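Local coordinates for cellulosomal scaffoldin anchoring protein C (Acetivibrio cellulolyticus, PDB 4UYP) that carries type I cohesin modules, the third of which is modelled here, that bind the dockerin of the adaptor scaffoldin ScaB in cellulosome assembly at the cell surface, at residues M1-T9 and V19-P27. Residues are numbered along the deposited sequence; the frame is centred on the assembly and turned at random.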
loop_
_atom_site.group_PDB
_atom_site.type_symbol
_atom_site.label_atom_id
_atom_site.label_comp_id
_atom_site.label_asym_id
_atom_site.label_seq_id
_atom_site.Cartn_x
_atom_site.Cartn_y
_atom_site.Cartn_z
ATOM N N MET C 1 -22.847 5.366 4.361
ATOM C CA MET C 1 -22.205 4.332 3.497
ATOM C C MET C 1 -21.378 3.409 4.370
ATOM O O MET C 1 -21.219 3.685 5.566
ATOM C CB MET C 1 -21.328 5.000 2.494
ATOM C CG MET C 1 -20.127 5.696 3.066
ATOM S SD MET C 1 -19.790 7.034 1.950
ATOM C CE MET C 1 -21.181 8.093 2.420
ATOM N N LEU C 2 -20.992 2.287 3.769
ATOM C CA LEU C 2 -20.151 1.306 4.509
ATOM C C LEU C 2 -18.877 1.998 4.986
ATOM O O LEU C 2 -18.228 2.697 4.196
ATOM C CB LEU C 2 -19.797 0.247 3.488
ATOM C CG LEU C 2 -18.856 -0.855 4.001
ATOM C CD1 LEU C 2 -19.406 -1.640 5.172
ATOM C CD2 LEU C 2 -18.466 -1.829 2.855
ATOM N N GLN C 3 -18.553 1.720 6.261
ATOM C CA GLN C 3 -17.322 2.339 6.871
ATOM C C GLN C 3 -16.519 1.185 7.430
ATOM O O GLN C 3 -17.002 0.362 8.243
ATOM C CB GLN C 3 -17.748 3.270 8.021
ATOM C CG GLN C 3 -18.543 4.515 7.639
ATOM C CD GLN C 3 -19.164 5.190 8.864
ATOM O OE1 GLN C 3 -18.760 4.947 10.021
ATOM N NE2 GLN C 3 -20.177 6.016 8.624
ATOM N N VAL C 4 -15.257 1.238 7.020
ATOM C CA VAL C 4 -14.259 0.230 7.555
ATOM C C VAL C 4 -13.338 1.012 8.530
ATOM O O VAL C 4 -12.780 2.062 8.173
ATOM C CB VAL C 4 -13.475 -0.334 6.424
ATOM C CG1 VAL C 4 -12.471 -1.425 6.958
ATOM C CG2 VAL C 4 -14.434 -0.989 5.434
ATOM N N ASP C 5 -13.195 0.450 9.710
ATOM C CA ASP C 5 -12.365 1.127 10.765
ATOM C C ASP C 5 -11.231 0.171 11.129
ATOM O O ASP C 5 -11.520 -0.974 11.561
ATOM C CB ASP C 5 -13.167 1.406 11.952
ATOM C CG ASP C 5 -12.387 2.146 12.987
ATOM O OD1 ASP C 5 -12.320 3.383 12.931
ATOM O OD2 ASP C 5 -11.804 1.434 13.933
ATOM N N ILE C 6 -9.990 0.654 11.055
ATOM C CA ILE C 6 -8.807 -0.057 11.652
ATOM C C ILE C 6 -8.647 0.520 13.035
ATOM O O ILE C 6 -8.374 1.760 13.175
ATOM C CB ILE C 6 -7.576 0.130 10.792
ATOM C CG1 ILE C 6 -7.787 -0.415 9.354
ATOM C CG2 ILE C 6 -6.336 -0.491 11.465
ATOM C CD1 ILE C 6 -6.577 -0.211 8.503
ATOM N N GLY C 7 -8.819 -0.239 14.104
ATOM C CA GLY C 7 -8.750 0.286 15.469
ATOM C C GLY C 7 -7.318 0.674 15.841
ATOM O O GLY C 7 -6.340 0.135 15.295
ATOM N N SER C 8 -7.224 1.622 16.722
ATOM C CA SER C 8 -5.948 1.995 17.282
ATOM C C SER C 8 -5.760 1.311 18.643
ATOM O O SER C 8 -6.699 0.886 19.347
ATOM C CB SER C 8 -5.966 3.499 17.556
ATOM O OG SER C 8 -5.958 4.179 16.226
ATOM N N THR C 9 -4.475 1.152 19.004
ATOM C CA THR C 9 -4.118 0.563 20.261
ATOM C C THR C 9 -2.763 0.978 20.710
ATOM O O THR C 9 -2.164 1.861 20.098
ATOM C CB THR C 9 -4.254 -0.999 20.114
ATOM O OG1 THR C 9 -4.213 -1.618 21.362
ATOM C CG2 THR C 9 -3.209 -1.649 19.233
ATOM N N VAL C 19 -5.217 -5.246 16.688
ATOM C CA VAL C 19 -5.837 -4.197 15.891
ATOM C C VAL C 19 -7.107 -4.819 15.254
ATOM O O VAL C 19 -6.991 -5.547 14.269
ATOM C CB VAL C 19 -4.787 -3.736 14.820
ATOM C CG1 VAL C 19 -5.442 -2.800 13.786
ATOM C CG2 VAL C 19 -3.634 -2.979 15.494
ATOM N N PRO C 20 -8.291 -4.403 15.725
ATOM C CA PRO C 20 -9.572 -4.906 15.127
ATOM C C PRO C 20 -9.924 -4.127 13.866
ATOM O O PRO C 20 -9.727 -2.932 13.788
ATOM C CB PRO C 20 -10.593 -4.698 16.237
ATOM C CG PRO C 20 -10.102 -3.469 16.972
ATOM C CD PRO C 20 -8.546 -3.534 16.894
ATOM N N ILE C 21 -10.465 -4.858 12.905
ATOM C CA ILE C 21 -10.995 -4.269 11.693
ATOM C C ILE C 21 -12.528 -4.434 11.775
ATOM O O ILE C 21 -13.056 -5.566 11.794
ATOM C CB ILE C 21 -10.443 -4.873 10.406
ATOM C CG1 ILE C 21 -8.897 -4.755 10.286
ATOM C CG2 ILE C 21 -11.181 -4.278 9.185
ATOM C CD1 ILE C 21 -8.225 -5.789 9.433
ATOM N N THR C 22 -13.228 -3.290 11.835
ATOM C CA THR C 22 -14.674 -3.245 12.108
ATOM C C THR C 22 -15.372 -2.734 10.862
ATOM O O THR C 22 -14.895 -1.807 10.197
ATOM C CB THR C 22 -15.058 -2.318 13.304
ATOM O OG1 THR C 22 -14.294 -2.684 14.459
ATOM C CG2 THR C 22 -16.613 -2.299 13.604
ATOM N N PHE C 23 -16.517 -3.317 10.540
ATOM C CA PHE C 23 -17.354 -2.768 9.477
ATOM C C PHE C 23 -18.692 -2.221 10.091
ATOM O O PHE C 23 -19.353 -2.860 10.932
ATOM C CB PHE C 23 -17.849 -3.903 8.572
ATOM C CG PHE C 23 -16.796 -4.628 7.727
ATOM C CD1 PHE C 23 -15.475 -4.147 7.621
ATOM C CD2 PHE C 23 -17.143 -5.815 7.046
ATOM C CE1 PHE C 23 -14.517 -4.854 6.839
ATOM C CE2 PHE C 23 -16.217 -6.463 6.216
ATOM C CZ PHE C 23 -14.908 -5.987 6.117
ATOM N N THR C 24 -18.988 -0.994 9.665
ATOM C CA THR C 24 -20.189 -0.264 10.147
ATOM C C THR C 24 -21.018 0.091 8.921
ATOM O O THR C 24 -20.522 0.394 7.882
ATOM C CB THR C 24 -19.731 0.950 11.024
ATOM O OG1 THR C 24 -19.221 0.399 12.268
ATOM C CG2 THR C 24 -20.949 1.828 11.479
ATOM N N ASN C 25 -22.351 0.136 9.125
ATOM C CA ASN C 25 -23.315 0.445 8.022
ATOM C C ASN C 25 -23.177 -0.561 6.862
ATOM O O ASN C 25 -23.179 -0.244 5.647
ATOM C CB ASN C 25 -23.127 1.866 7.468
ATOM C CG ASN C 25 -23.237 2.928 8.526
ATOM O OD1 ASN C 25 -23.913 2.815 9.513
ATOM N ND2 ASN C 25 -22.412 3.914 8.351
ATOM N N VAL C 26 -23.021 -1.845 7.265
ATOM C CA VAL C 26 -22.945 -2.875 6.226
ATOM C C VAL C 26 -24.327 -2.935 5.466
ATOM O O VAL C 26 -25.331 -3.004 6.182
ATOM C CB VAL C 26 -22.614 -4.233 6.881
ATOM C CG1 VAL C 26 -22.732 -5.434 5.929
ATOM C CG2 VAL C 26 -21.174 -4.208 7.511
ATOM N N PRO C 27 -24.294 -3.082 4.180
ATOM C CA PRO C 27 -25.586 -3.119 3.435
ATOM C C PRO C 27 -26.319 -4.368 3.843
ATOM O O PRO C 27 -25.804 -5.495 3.844
ATOM C CB PRO C 27 -25.132 -3.170 1.969
ATOM C CG PRO C 27 -23.713 -3.742 1.999
ATOM C CD PRO C 27 -23.166 -3.023 3.237
HETATM O O HOH W 1 -16.433 0.614 11.214
HETATM O O HOH W 2 -12.015 -1.281 14.543
#
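L2 to G7 run antiparallel to P20 to N25, with the axes of strands 3-6 and 19-24 4.7 Å apart and their directions at 165°. The two strands form the first beta hairpin of the cohesin beta-sandwich. Q3 with T24 and D5 with T22 are hydrogen-bonded pairs; V4 with F23 and I6 with I21 are non-hydrogen-bonded pairs. A fifth backbone bond, G7 N to P20 O (2.9 Å), extends the pairing past I6.

V4, I6, I21 and F23 point to the buried face. V4 and F23 lie side by side. V4 CG2 is 4.0 Å from F23 CD1, set obliquely to the ring. V4 CG1 is anti to the backbone N (chi1 -178°), which turns it to I21 CG2 at 3.8 Å. F36 of strand 33-39 packs on both V4 and I21. F23 also stacks with F93 and meets F121 edge-to-face. Beyond the paired strands, L2 CD1 packs 3.9 Å from V26 CG2.

Q3, D5, T22 and T24 lie on the other, partly exposed face, where two waters join the strands. One water donates to Q3 O and bonds T24 OG1. The second links D5 OD2, P20 O and T22 OG1. D5 and I6, with N135 and D136 of strand 133-141, belong to a calcium site observed crystallographically in this protein; no calcium is bound to this chain here.

Where 1-9 begins and 19-27 ends, N25 ND2 donates to M1 O (3.0 Å), which lies near the N25 amide plane. The Q3 amide stands nearly perpendicular to that of N25 (86°); Q3 NE2 lies 3.1 Å from N25 ND2, but both are donors and do not bond. At the opposite end, V19 crosses I6, and I6 CG2 meets V19 CG1 at a tight 3.4 Å.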